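ECXA (Escherichia coli, PDB 4L63) probably acts as a zinc-dependent metallopeptidase of the metzincin type. Local coordinates at residues I58-W71 against L154-L168. Sequence-based numbering, arbitrary orientation.
With ZN (zinc ion), chain G.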
loop_
_atom_site.group_PDB
_atom_site.type_symbol
_atom_site.label_atom_id
_atom_site.label_comp_id
_atom_site.label_asym_id
_atom_site.label_seq_id
_atom_site.Cartn_x
_atom_site.Cartn_y
_atom_site.Cartn_z
ATOM N N ILE A 58 10.946 24.398 -35.036
ATOM C CA ILE A 58 9.643 24.401 -34.371
ATOM C C ILE A 58 9.644 25.439 -33.246
ATOM O O ILE A 58 10.695 25.770 -32.698
ATOM C CB ILE A 58 9.284 22.995 -33.812
ATOM C CG1 ILE A 58 7.792 22.899 -33.471
ATOM C CG2 ILE A 58 10.156 22.645 -32.607
ATOM C CD1 ILE A 58 6.872 22.969 -34.678
ATOM N N ASN A 59 8.470 25.961 -32.915
ATOM C CA ASN A 59 8.362 27.042 -31.950
ATOM C C ASN A 59 8.526 26.580 -30.499
ATOM O O ASN A 59 7.869 25.645 -30.042
ATOM C CB ASN A 59 7.036 27.770 -32.188
ATOM C CG ASN A 59 5.952 26.842 -32.696
ATOM O OD1 ASN A 59 6.202 25.663 -32.942
ATOM N ND2 ASN A 59 4.798 27.409 -33.023
ATOM N N TYR A 60 9.468 27.228 -29.817
ATOM C CA TYR A 60 9.782 26.966 -28.418
ATOM C C TYR A 60 8.541 27.109 -27.551
ATOM O O TYR A 60 8.338 26.367 -26.585
ATOM C CB TYR A 60 10.874 27.931 -27.940
ATOM C CG TYR A 60 11.638 27.461 -26.727
ATOM C CD1 TYR A 60 11.751 26.108 -26.436
ATOM C CD2 TYR A 60 12.249 28.370 -25.872
ATOM C CE1 TYR A 60 12.450 25.673 -25.329
ATOM C CE2 TYR A 60 12.950 27.944 -24.762
ATOM C CZ TYR A 60 13.046 26.596 -24.496
ATOM O OH TYR A 60 13.743 26.175 -23.393
ATOM N N SER A 61 7.714 28.074 -27.934
ATOM C CA SER A 61 6.550 28.490 -27.176
ATOM C C SER A 61 5.456 27.438 -27.166
ATOM O O SER A 61 4.733 27.309 -26.180
ATOM C CB SER A 61 6.012 29.805 -27.748
ATOM O OG SER A 61 5.235 30.513 -26.792
ATOM N N ASP A 62 5.345 26.677 -28.251
ATOM C CA ASP A 62 4.305 25.656 -28.330
ATOM C C ASP A 62 4.674 24.419 -27.540
ATOM O O ASP A 62 3.810 23.620 -27.182
ATOM C CB ASP A 62 4.034 25.204 -29.765
ATOM C CG ASP A 62 3.441 26.295 -30.639
ATOM O OD1 ASP A 62 3.335 27.460 -30.189
ATOM O OD2 ASP A 62 3.030 25.955 -31.777
ATOM N N TYR A 63 5.969 24.229 -27.335
ATOM C CA TYR A 63 6.449 23.046 -26.654
ATOM C C TYR A 63 6.447 23.271 -25.155
ATOM O O TYR A 63 6.133 22.361 -24.393
ATOM C CB TYR A 63 7.838 22.669 -27.166
ATOM C CG TYR A 63 7.794 21.811 -28.411
ATOM C CD1 TYR A 63 7.005 22.168 -29.497
ATOM C CD2 TYR A 63 8.529 20.634 -28.493
ATOM C CE1 TYR A 63 6.953 21.383 -30.628
ATOM C CE2 TYR A 63 8.485 19.841 -29.625
ATOM C CZ TYR A 63 7.695 20.223 -30.692
ATOM O OH TYR A 63 7.646 19.439 -31.821
ATOM N N VAL A 64 6.789 24.483 -24.733
ATOM C CA VAL A 64 6.662 24.841 -23.330
ATOM C C VAL A 64 5.181 24.829 -22.986
ATOM O O VAL A 64 4.792 24.369 -21.905
ATOM C CB VAL A 64 7.279 26.212 -23.022
ATOM C CG1 VAL A 64 7.114 26.552 -21.558
ATOM C CG2 VAL A 64 8.753 26.209 -23.394
ATOM N N ARG A 65 4.371 25.314 -23.931
ATOM C CA ARG A 65 2.911 25.278 -23.841
ATOM C C ARG A 65 2.405 23.869 -23.568
ATOM O O ARG A 65 1.717 23.620 -22.579
ATOM C CB ARG A 65 2.277 25.808 -25.140
ATOM C CG ARG A 65 0.841 26.285 -25.000
ATOM C CD ARG A 65 0.640 27.647 -25.625
ATOM N NE ARG A 65 0.443 27.593 -27.073
ATOM C CZ ARG A 65 1.295 28.084 -27.969
ATOM N NH1 ARG A 65 2.418 28.656 -27.566
ATOM N NH2 ARG A 65 1.028 28.005 -29.268
ATOM N N GLU A 66 2.759 22.952 -24.460
ATOM C CA GLU A 66 2.237 21.592 -24.431
ATOM C C GLU A 66 2.755 20.819 -23.222
ATOM O O GLU A 66 2.014 20.063 -22.596
ATOM C CB GLU A 66 2.600 20.862 -25.730
ATOM C CG GLU A 66 1.800 19.599 -26.007
ATOM C CD GLU A 66 2.296 18.395 -25.226
ATOM O OE1 GLU A 66 3.490 18.377 -24.850
ATOM O OE2 GLU A 66 1.494 17.464 -24.994
ATOM N N ALA A 67 4.029 21.024 -22.901
ATOM C CA ALA A 67 4.681 20.314 -21.810
ATOM C C ALA A 67 4.061 20.666 -20.471
ATOM O O ALA A 67 3.946 19.815 -19.592
ATOM C CB ALA A 67 6.169 20.618 -21.789
ATOM N N PHE A 68 3.725 21.927 -20.320
ATOM C CA PHE A 68 3.096 22.454 -19.120
ATOM C C PHE A 68 1.719 21.870 -18.899
ATOM O O PHE A 68 1.274 21.673 -17.797
ATOM C CB PHE A 68 3.014 23.960 -19.190
ATOM C CG PHE A 68 4.011 24.654 -18.331
ATOM C CD1 PHE A 68 4.806 25.651 -18.847
ATOM C CD2 PHE A 68 4.156 24.310 -17.013
ATOM C CE1 PHE A 68 5.732 26.291 -18.064
ATOM C CE2 PHE A 68 5.073 24.939 -16.221
ATOM C CZ PHE A 68 5.864 25.937 -16.743
ATOM N N ASN A 69 1.031 21.655 -19.989
ATOM C CA ASN A 69 -0.296 21.056 -19.979
ATOM C C ASN A 69 -0.231 19.585 -19.599
ATOM O O ASN A 69 -1.191 19.031 -19.066
ATOM C CB ASN A 69 -0.965 21.197 -21.336
ATOM C CG ASN A 69 -2.424 20.811 -21.297
ATOM O OD1 ASN A 69 -3.266 21.564 -20.806
ATOM N ND2 ASN A 69 -2.729 19.612 -21.783
ATOM N N GLU A 70 0.900 18.955 -19.909
ATOM C CA GLU A 70 1.170 17.578 -19.506
ATOM C C GLU A 70 1.148 17.450 -17.994
ATOM O O GLU A 70 0.786 16.406 -17.449
ATOM C CB GLU A 70 2.531 17.120 -20.024
ATOM C CG GLU A 70 2.656 16.999 -21.522
ATOM C CD GLU A 70 2.318 15.611 -22.003
ATOM O OE1 GLU A 70 3.208 14.735 -21.944
ATOM O OE2 GLU A 70 1.173 15.397 -22.449
ATOM N N TRP A 71 1.570 18.517 -17.322
ATOM C CA TRP A 71 1.714 18.516 -15.873
ATOM C C TRP A 71 0.478 19.094 -15.185
ATOM O O TRP A 71 0.366 19.062 -13.958
ATOM C CB TRP A 71 2.965 19.297 -15.460
ATOM C CG TRP A 71 4.258 18.613 -15.778
ATOM C CD1 TRP A 71 5.022 18.773 -16.900
ATOM C CD2 TRP A 71 4.941 17.658 -14.959
ATOM N NE1 TRP A 71 6.141 17.976 -16.827
ATOM C CE2 TRP A 71 6.113 17.277 -15.643
ATOM C CE3 TRP A 71 4.675 17.083 -13.711
ATOM C CZ2 TRP A 71 7.019 16.359 -15.126
ATOM C CZ3 TRP A 71 5.581 16.158 -13.194
ATOM C CH2 TRP A 71 6.733 15.808 -13.902
ATOM N N LEU A 154 12.858 16.228 -27.868
ATOM C CA LEU A 154 12.697 17.604 -27.416
ATOM C C LEU A 154 11.561 17.745 -26.404
ATOM O O LEU A 154 11.728 18.403 -25.378
ATOM C CB LEU A 154 12.458 18.544 -28.600
ATOM C CG LEU A 154 12.905 19.977 -28.316
ATOM C CD1 LEU A 154 14.398 20.128 -28.561
ATOM C CD2 LEU A 154 12.113 20.983 -29.149
ATOM N N ARG A 155 10.414 17.134 -26.687
ATOM C CA ARG A 155 9.286 17.182 -25.758
ATOM C C ARG A 155 9.641 16.523 -24.433
ATOM O O ARG A 155 9.396 17.090 -23.371
ATOM C CB ARG A 155 8.049 16.506 -26.348
ATOM C CG ARG A 155 7.473 17.218 -27.550
ATOM C CD ARG A 155 6.196 16.552 -28.024
ATOM N NE ARG A 155 5.665 17.211 -29.216
ATOM C CZ ARG A 155 4.908 18.304 -29.197
ATOM N NH1 ARG A 155 4.477 18.832 -30.336
ATOM N NH2 ARG A 155 4.583 18.870 -28.042
ATOM N N ILE A 156 10.200 15.319 -24.511
ATOM C CA ILE A 156 10.702 14.614 -23.332
ATOM C C ILE A 156 11.642 15.505 -22.528
ATOM O O ILE A 156 11.469 15.668 -21.323
ATOM C CB ILE A 156 11.450 13.326 -23.714
ATOM C CG1 ILE A 156 10.497 12.329 -24.374
ATOM C CG2 ILE A 156 12.117 12.712 -22.485
ATOM C CD1 ILE A 156 11.162 11.040 -24.813
ATOM N N THR A 157 12.623 16.095 -23.210
ATOM C CA THR A 157 13.585 16.980 -22.562
ATOM C C THR A 157 12.901 18.156 -21.876
ATOM O O THR A 157 13.212 18.473 -20.729
ATOM C CB THR A 157 14.626 17.524 -23.566
ATOM O OG1 THR A 157 15.342 16.431 -24.156
ATOM C CG2 THR A 157 15.607 18.451 -22.871
ATOM N N ILE A 158 11.965 18.790 -22.577
ATOM C CA ILE A 158 11.239 19.930 -22.029
ATOM C C ILE A 158 10.326 19.517 -20.868
ATOM O O ILE A 158 10.358 20.140 -19.814
ATOM C CB ILE A 158 10.415 20.644 -23.124
ATOM C CG1 ILE A 158 11.361 21.319 -24.119
ATOM C CG2 ILE A 158 9.482 21.666 -22.509
ATOM C CD1 ILE A 158 10.681 22.243 -25.113
ATOM N N LYS A 159 9.536 18.462 -21.052
ATOM C CA LYS A 159 8.694 17.933 -19.975
ATOM C C LYS A 159 9.504 17.557 -18.734
ATOM O O LYS A 159 9.101 17.848 -17.605
ATOM C CB LYS A 159 7.902 16.719 -20.460
ATOM C CG LYS A 159 6.870 17.052 -21.517
ATOM C CD LYS A 159 6.302 15.801 -22.142
ATOM C CE LYS A 159 5.586 16.133 -23.433
ATOM N NZ LYS A 159 4.698 15.023 -23.848
ATOM N N HIS A 160 10.647 16.916 -18.956
ATOM C CA HIS A 160 11.569 16.564 -17.877
ATOM C C HIS A 160 12.052 17.819 -17.140
ATOM O O HIS A 160 12.042 17.866 -15.912
ATOM C CB HIS A 160 12.751 15.768 -18.442
ATOM C CG HIS A 160 13.816 15.444 -17.440
ATOM N ND1 HIS A 160 13.804 14.295 -16.678
ATOM C CD2 HIS A 160 14.936 16.120 -17.087
ATOM C CE1 HIS A 160 14.872 14.279 -15.896
ATOM N NE2 HIS A 160 15.574 15.375 -16.126
ATOM N N GLU A 161 12.448 18.844 -17.889
ATOM C CA GLU A 161 12.920 20.082 -17.272
ATOM C C GLU A 161 11.795 20.813 -16.518
ATOM O O GLU A 161 12.049 21.428 -15.478
ATOM C CB GLU A 161 13.552 21.000 -18.326
ATOM C CG GLU A 161 14.839 20.448 -18.957
ATOM C CD GLU A 161 15.838 19.903 -17.939
ATOM O OE1 GLU A 161 16.129 20.599 -16.944
ATOM O OE2 GLU A 161 16.343 18.777 -18.142
ATOM N N ILE A 162 10.566 20.738 -17.031
ATOM C CA ILE A 162 9.388 21.247 -16.314
ATOM C C ILE A 162 9.256 20.595 -14.931
ATOM O O ILE A 162 8.905 21.247 -13.946
ATOM C CB ILE A 162 8.064 20.980 -17.080
ATOM C CG1 ILE A 162 8.111 21.503 -18.516
ATOM C CG2 ILE A 162 6.890 21.605 -16.340
ATOM C CD1 ILE A 162 8.132 22.986 -18.638
ATOM N N GLY A 163 9.522 19.295 -14.869
ATOM C CA GLY A 163 9.525 18.586 -13.599
ATOM C C GLY A 163 10.434 19.276 -12.593
ATOM O O GLY A 163 10.065 19.451 -11.429
ATOM N N HIS A 164 11.614 19.691 -13.059
ATOM C CA HIS A 164 12.588 20.386 -12.226
ATOM C C HIS A 164 12.080 21.769 -11.809
ATOM O O HIS A 164 12.258 22.185 -10.662
ATOM C CB HIS A 164 13.920 20.520 -12.968
ATOM C CG HIS A 164 14.690 19.240 -13.064
ATOM N ND1 HIS A 164 14.795 18.357 -12.011
ATOM C CD2 HIS A 164 15.396 18.694 -14.083
ATOM C CE1 HIS A 164 15.531 17.323 -12.377
ATOM N NE2 HIS A 164 15.906 17.500 -13.631
ATOM N N ILE A 165 11.458 22.479 -12.749
ATOM C CA ILE A 165 10.834 23.771 -12.445
ATOM C C ILE A 165 9.848 23.603 -11.293
ATOM O O ILE A 165 9.773 24.443 -10.394
ATOM C CB ILE A 165 10.097 24.363 -13.666
ATOM C CG1 ILE A 165 11.089 24.757 -14.757
ATOM C CG2 ILE A 165 9.283 25.593 -13.265
ATOM C CD1 ILE A 165 12.031 25.854 -14.339
ATOM N N LEU A 166 9.126 22.483 -11.317
ATOM C CA LEU A 166 8.067 22.212 -10.354
ATOM C C LEU A 166 8.565 21.572 -9.061
ATOM O O LEU A 166 7.762 21.116 -8.253
ATOM C CB LEU A 166 7.000 21.313 -10.990
ATOM C CG LEU A 166 6.277 21.920 -12.197
ATOM C CD1 LEU A 166 5.334 20.919 -12.842
ATOM C CD2 LEU A 166 5.540 23.198 -11.797
ATOM N N GLY A 167 9.882 21.519 -8.868
ATOM C CA GLY A 167 10.429 21.106 -7.587
ATOM C C GLY A 167 10.818 19.640 -7.483
ATOM O O GLY A 167 11.146 19.154 -6.390
ATOM N N LEU A 168 10.788 18.926 -8.603
ATOM C CA LEU A 168 11.207 17.525 -8.585
ATOM C C LEU A 168 12.682 17.379 -8.944
ATOM O O LEU A 168 13.252 18.205 -9.666
ATOM C CB LEU A 168 10.357 16.690 -9.540
ATOM C CG LEU A 168 8.861 16.687 -9.220
ATOM C CD1 LEU A 168 8.121 15.727 -10.137
ATOM C CD2 LEU A 168 8.619 16.339 -7.755
HETATM ZN ZN ZN G . 17.112 16.211 -14.934
HETATM O O HOH W 1 18.195 17.817 -16.501
#
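The Tyr63 ring lies between Arg155, whose guanidinium is stacked on one face with the planes 20° apart, and Ile58 CG2 over the other; Ile158 CD1 meets its edge. Arg155 CZ sits 3.9 Å from the Tyr63 ring centroid, a cation-pi contact, while NH2 salt-bridges Glu66 OE1, whose carboxylate stands perpendicular to the guanidinium. Gly163 CA and Leu166 CD1 share one face of the Trp71 indole, and Trp71 NE1 donates to Lys159 O, 3.1 Å away, a bond bent to 138° with the oxygen tilted from the ring plane. That carbonyl also accepts from Gly163 N, the two donors arriving from opposite faces of its plane. Ile162 CD1 lies over the centre of the Phe68 ring, a CH-pi contact 4.1 Å from the centroid, and Ile162 CG2 is 3.4 Å from Trp71 CD1. Extended beyond CG, Lys159 passes Ala67 CB and carries NZ to a salt bridge with Glu70 OE1. Ile158 is a knob among Tyr60, Tyr63, Val64 and Ala67. Helical segments 60-70 and 154-165 cross at -59°, axes 9.0 Å apart. On the latter's far side His160 and His164 of the HExxH motif bind zinc with His170; strand 91-96 packs on Val64 and Ile162, helix 228-239 on Trp71 and Leu166.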